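Local coordinates for cellulose biosynthesis protein BcsG (Salmonella typhimurium LT2, PDB 5OLT) that is required for cellulose biosynthesis, this piece being its extramembrane, zinc-binding domain of the alkaline phosphatase family, at residues D55-D60 with L333-S338; E75-M80 with G269-D274. One frame throughout, in Å; residues are numbered along the deposited sequence. Where two conformers were deposited one is given.

Contact 1 (D55-D60 with L333-S338); sequences DAQPFD and LFTEDS
Phe59 and Phe334 pack their rings obliquely and make the dense, buried half of this contact between two loops. One corner of the Phe334 ring does the touching: CE2 lies over a face of the Phe59 ring, displaced toward its rim and 3.4 Å from Phe59 CG, at van der Waals contact. CE2 of Phe334 also approaches CB of Phe59, at 3.7 Å, so the corner rests where the ring joins its stem. The planes are inclined by 37°, with centroids 5.0 Å apart. The rotation about the first bond of Phe59 (chi1 70°) lodges CG between the backbone N and the carbonyl carbon, turning the ring toward the 333-338 loop; the carbonyl O of Gln57 sits in plane at the edge of that ring. Phe334 is backed by its neighbour Leu333, whose CD1 stands 4.0 Å above the ring centre, and Phe141 adds an edge-to-face partner to Phe59. Toward solvent the packing thins out. Gln57 and Thr335, both partly exposed, cross at about a right angle, with CG of Gln57 3.9 Å from OG1 of Thr335. Gln57 has two conformers; in one, NE2 donates to Asp55 O at 3.1 Å from above the carbonyl plane, a bond that is therefore tentative. Just before 333-338, the same loop is tied to 55-60 by a backbone hydrogen bond of Gln57 with Asp330 and a salt bridge from Asp55 OD1 to Lys332 NZ; Phe334 is bonded through its backbone to Lys302. The arrangement is loop packing at the start of strand 60-66, an interior parallel strand in the central sheet of an alpha/beta fold of the alkaline phosphatase family.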
loop_
_atom_site.group_PDB
_atom_site.type_symbol
_atom_site.label_atom_id
_atom_site.label_comp_id
_atom_site.label_asym_id
_atom_site.label_seq_id
_atom_site.Cartn_x
_atom_site.Cartn_y
_atom_site.Cartn_z
ATOM N N ASP A 55 10.675 -27.798 -1.748
ATOM C CA ASP A 55 11.685 -27.060 -2.532
ATOM C C ASP A 55 11.440 -25.535 -2.601
ATOM O O ASP A 55 11.964 -24.848 -3.508
ATOM C CB ASP A 55 11.781 -27.648 -3.938
ATOM C CG ASP A 55 10.465 -27.578 -4.689
ATOM O OD1 ASP A 55 9.396 -27.330 -4.060
ATOM O OD2 ASP A 55 10.503 -27.758 -5.922
ATOM N N ALA A 56 10.665 -25.009 -1.650
ATOM C CA ALA A 56 10.439 -23.549 -1.579
ATOM C C ALA A 56 11.759 -22.860 -1.256
ATOM O O ALA A 56 12.636 -23.418 -0.593
ATOM C CB ALA A 56 9.395 -23.207 -0.515
ATOM N N GLN A 57 11.903 -21.640 -1.749
ATOM C CA GLN A 57 13.112 -20.854 -1.541
ATOM C C GLN A 57 12.838 -19.714 -0.567
ATOM O O GLN A 57 11.921 -18.915 -0.808
ATOM C CB GLN A 57 13.599 -20.296 -2.874
ATOM C CG GLN A 57 13.894 -21.381 -3.889
ATOM C CD GLN A 57 15.019 -22.295 -3.436
ATOM O OE1 GLN A 57 16.118 -21.837 -3.182
ATOM N NE2 GLN A 57 14.734 -23.585 -3.308
ATOM N N PRO A 58 13.624 -19.617 0.520
ATOM C CA PRO A 58 13.455 -18.520 1.496
ATOM C C PRO A 58 13.783 -17.168 0.859
ATOM O O PRO A 58 14.664 -17.055 0.002
ATOM C CB PRO A 58 14.491 -18.834 2.586
ATOM C CG PRO A 58 14.800 -20.280 2.425
ATOM C CD PRO A 58 14.672 -20.566 0.972
ATOM N N PHE A 59 13.034 -16.166 1.266
ATOM C CA PHE A 59 13.324 -14.784 0.904
ATOM C C PHE A 59 12.699 -13.883 1.960
ATOM O O PHE A 59 11.929 -14.367 2.809
ATOM C CB PHE A 59 12.769 -14.456 -0.494
ATOM C CG PHE A 59 11.252 -14.385 -0.569
ATOM C CD1 PHE A 59 10.481 -15.552 -0.671
ATOM C CD2 PHE A 59 10.593 -13.142 -0.504
ATOM C CE1 PHE A 59 9.094 -15.482 -0.740
ATOM C CE2 PHE A 59 9.194 -13.081 -0.603
ATOM C CZ PHE A 59 8.442 -14.256 -0.714
ATOM N N ASP A 60 13.026 -12.592 1.894
ATOM C CA ASP A 60 12.456 -11.588 2.794
ATOM C C ASP A 60 11.488 -10.671 2.061
ATOM O O ASP A 60 11.776 -10.229 0.936
ATOM C CB ASP A 60 13.557 -10.725 3.416
ATOM C CG ASP A 60 14.535 -11.508 4.230
ATOM O OD1 ASP A 60 14.094 -12.424 4.948
ATOM O OD2 ASP A 60 15.763 -11.178 4.180
ATOM N N LEU A 333 10.202 -17.855 -7.981
ATOM C CA LEU A 333 10.508 -16.887 -9.022
ATOM C C LEU A 333 11.958 -16.379 -8.896
ATOM O O LEU A 333 12.525 -15.942 -9.902
ATOM C CB LEU A 333 9.454 -15.779 -9.143
ATOM C CG LEU A 333 9.229 -14.827 -8.007
ATOM C CD1 LEU A 333 10.347 -13.825 -7.929
ATOM C CD2 LEU A 333 7.927 -14.055 -8.202
ATOM N N PHE A 334 12.553 -16.438 -7.696
ATOM C CA PHE A 334 13.923 -15.963 -7.491
ATOM C C PHE A 334 14.994 -16.856 -8.103
ATOM O O PHE A 334 16.108 -16.409 -8.297
ATOM C CB PHE A 334 14.263 -15.789 -6.004
ATOM C CG PHE A 334 13.497 -14.698 -5.315
ATOM C CD1 PHE A 334 13.961 -13.381 -5.386
ATOM C CD2 PHE A 334 12.312 -14.973 -4.586
ATOM C CE1 PHE A 334 13.276 -12.355 -4.737
ATOM C CE2 PHE A 334 11.616 -13.939 -3.936
ATOM C CZ PHE A 334 12.104 -12.622 -4.026
ATOM N N THR A 335 14.648 -18.110 -8.391
ATOM C CA THR A 335 15.645 -19.031 -8.901
ATOM C C THR A 335 15.335 -19.537 -10.303
ATOM O O THR A 335 16.102 -20.358 -10.844
ATOM C CB THR A 335 15.844 -20.208 -7.923
ATOM O OG1 THR A 335 14.572 -20.796 -7.674
ATOM C CG2 THR A 335 16.451 -19.727 -6.614
ATOM N N GLU A 336 14.256 -19.047 -10.913
ATOM C CA GLU A 336 13.908 -19.418 -12.296
ATOM C C GLU A 336 14.936 -18.865 -13.278
ATOM O O GLU A 336 15.333 -17.702 -13.174
ATOM C CB GLU A 336 12.519 -18.872 -12.683
ATOM C CG GLU A 336 11.324 -19.642 -12.099
ATOM C CD GLU A 336 11.259 -21.107 -12.515
ATOM O OE1 GLU A 336 11.728 -21.469 -13.612
ATOM O OE2 GLU A 336 10.736 -21.927 -11.749
ATOM N N ASP A 337 15.346 -19.678 -14.255
ATOM C CA ASP A 337 16.253 -19.173 -15.291
ATOM C C ASP A 337 15.600 -18.075 -16.130
ATOM O O ASP A 337 16.278 -17.188 -16.637
ATOM C CB ASP A 337 16.652 -20.309 -16.256
ATOM C CG ASP A 337 17.381 -21.481 -15.569
ATOM O OD1 ASP A 337 18.141 -21.275 -14.590
ATOM O OD2 ASP A 337 17.210 -22.633 -16.042
ATOM N N SER A 338 14.284 -18.163 -16.305
ATOM C CA SER A 338 13.551 -17.213 -17.133
ATOM C C SER A 338 12.215 -17.008 -16.437
ATOM O O SER A 338 11.511 -17.993 -16.130
ATOM C CB SER A 338 13.346 -17.792 -18.546
ATOM O OG SER A 338 12.565 -16.932 -19.376
#

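Contact 2 (E75-M80 with G269-D274); sequences EAAGLM and GALKGD
Gly78 N donates to Glu75 O at 3.0 Å, closing the turn that ends helix 71-76 and presents Ala76 and Ala77 to Leu271. With its positive phi (73°) Gly78 leaves the helical conformation and ends the helix in a Schellman motif. Facing Ala76 and Ala77, the 269-274 loop follows Glu266 and His267, two of the zinc ligands, and the same helix holds this loop by polar bonds: the carboxylate of Asp73 accepts Gly269 N at OD2 and Leu271 N at OD1. Leu271 O is in turn bonded to Ser279 OG. The contact itself is apolar and small. One branch of Leu271 carries most of it, CD2 reaching Ala76 CB at 3.8 Å and lying 4.2 Å from Ala77 CB. Because CG stands opposite the backbone N (chi1 -177°), the branched end is carried forward to the helix terminus. The Leu271 side chain also touches Tyr234 of helix 234-255. Ala77 is buried, whereas Ala76 and Lys272 mark the solvent side. Lys272 contributes just the base of its extended chain, its CB lying 4.2 Å from Ala76 CB.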
loop_
_atom_site.group_PDB
_atom_site.type_symbol
_atom_site.label_atom_id
_atom_site.label_comp_id
_atom_site.label_asym_id
_atom_site.label_seq_id
_atom_site.Cartn_x
_atom_site.Cartn_y
_atom_site.Cartn_z
ATOM N N GLU A 75 3.743 15.086 -8.335
ATOM C CA GLU A 75 3.622 16.058 -9.412
ATOM C C GLU A 75 3.852 17.480 -8.878
ATOM O O GLU A 75 4.678 18.244 -9.428
ATOM C CB GLU A 75 2.255 15.924 -10.094
ATOM C CG GLU A 75 1.984 17.016 -11.123
ATOM C CD GLU A 75 2.749 16.831 -12.432
ATOM O OE1 GLU A 75 3.366 15.751 -12.639
ATOM O OE2 GLU A 75 2.735 17.779 -13.260
ATOM N N ALA A 76 3.146 17.840 -7.799
ATOM C CA ALA A 76 3.237 19.210 -7.238
ATOM C C ALA A 76 4.648 19.513 -6.723
ATOM O O ALA A 76 5.117 20.661 -6.769
ATOM C CB ALA A 76 2.207 19.390 -6.132
ATOM N N ALA A 77 5.340 18.475 -6.261
ATOM C CA ALA A 77 6.711 18.622 -5.762
ATOM C C ALA A 77 7.740 18.606 -6.879
ATOM O O ALA A 77 8.926 18.829 -6.604
ATOM C CB ALA A 77 7.023 17.523 -4.757
ATOM N N GLY A 78 7.320 18.302 -8.109
ATOM C CA GLY A 78 8.284 18.257 -9.242
ATOM C C GLY A 78 9.196 17.044 -9.206
ATOM O O GLY A 78 10.345 17.118 -9.631
ATOM N N LEU A 79 8.716 15.922 -8.681
ATOM C CA LEU A 79 9.556 14.751 -8.495
ATOM C C LEU A 79 9.173 13.526 -9.339
ATOM O O LEU A 79 9.607 12.425 -9.043
ATOM C CB LEU A 79 9.623 14.400 -6.989
ATOM C CG LEU A 79 10.354 15.465 -6.163
ATOM C CD1 LEU A 79 10.238 15.079 -4.700
ATOM C CD2 LEU A 79 11.816 15.518 -6.558
ATOM N N MET A 80 8.381 13.719 -10.406
ATOM C CA MET A 80 8.002 12.611 -11.276
ATOM C C MET A 80 9.184 11.966 -11.998
ATOM O O MET A 80 9.121 10.784 -12.331
ATOM C CB MET A 80 6.971 13.067 -12.298
ATOM C CG MET A 80 5.648 13.436 -11.663
ATOM S SD MET A 80 4.772 12.005 -11.001
ATOM C CE MET A 80 4.206 11.236 -12.518
ATOM N N GLY A 269 -0.410 13.677 1.084
ATOM C CA GLY A 269 -0.223 14.780 2.049
ATOM C C GLY A 269 -1.041 16.015 1.759
ATOM O O GLY A 269 -0.956 16.993 2.482
ATOM N N ALA A 270 -1.845 15.958 0.694
ATOM C CA ALA A 270 -2.695 17.088 0.293
ATOM C C ALA A 270 -1.793 18.320 0.028
ATOM O O ALA A 270 -2.135 19.452 0.366
ATOM C CB ALA A 270 -3.796 17.377 1.336
ATOM N N LEU A 271 -0.638 18.099 -0.605
ATOM C CA LEU A 271 0.253 19.228 -0.916
ATOM C C LEU A 271 -0.450 20.292 -1.782
ATOM O O LEU A 271 -0.373 21.506 -1.477
ATOM C CB LEU A 271 1.537 18.711 -1.585
ATOM C CG LEU A 271 2.620 19.716 -1.916
ATOM C CD1 LEU A 271 3.128 20.485 -0.691
ATOM C CD2 LEU A 271 3.755 19.004 -2.636
ATOM N N LYS A 272 -1.096 19.860 -2.856
ATOM C CA LYS A 272 -1.887 20.736 -3.712
ATOM C C LYS A 272 -3.336 20.660 -3.258
ATOM O O LYS A 272 -3.990 19.628 -3.378
ATOM C CB LYS A 272 -1.748 20.344 -5.189
ATOM C CG LYS A 272 -2.541 21.252 -6.129
ATOM C CD LYS A 272 -2.088 21.096 -7.565
ATOM C CE LYS A 272 -2.983 21.858 -8.550
ATOM N NZ LYS A 272 -2.768 21.288 -9.921
ATOM N N GLY A 273 -3.811 21.790 -2.732
ATOM C CA GLY A 273 -5.217 21.902 -2.313
ATOM C C GLY A 273 -6.185 21.957 -3.484
ATOM O O GLY A 273 -5.774 22.051 -4.664
ATOM N N ASP A 274 -7.482 21.925 -3.180
ATOM C CA ASP A 274 -8.500 22.069 -4.211
ATOM C C ASP A 274 -9.642 22.924 -3.690
ATOM O O ASP A 274 -9.465 23.600 -2.655
ATOM C CB ASP A 274 -8.930 20.665 -4.722
ATOM C CG ASP A 274 -9.628 19.818 -3.665
ATOM O OD1 ASP A 274 -10.054 20.345 -2.612
ATOM O OD2 ASP A 274 -9.761 18.600 -3.877
#

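In the fold
The two contacts lie on opposite sides of the chain's centre, their centres 38 Å apart and their nearest atoms about 25 Å apart. Along the chain the order is 55-60, 75-80, 269-274 and 333-338, so both segments of contact 2 fall between those of contact 1. Strand 60-66 of the mixed central sheet links them: contact 1 packs where it begins, while contact 2 involves helix 71-76, which follows it, and the loop after the adjacent parallel strand 259-265. Contact 2 thus packs beside the metal-site loops of Cys67, Glu266 and His267, the Leu271 side chain about 13 Å from the zinc, whereas contact 1 is loop packing at the opposite end of the sheet.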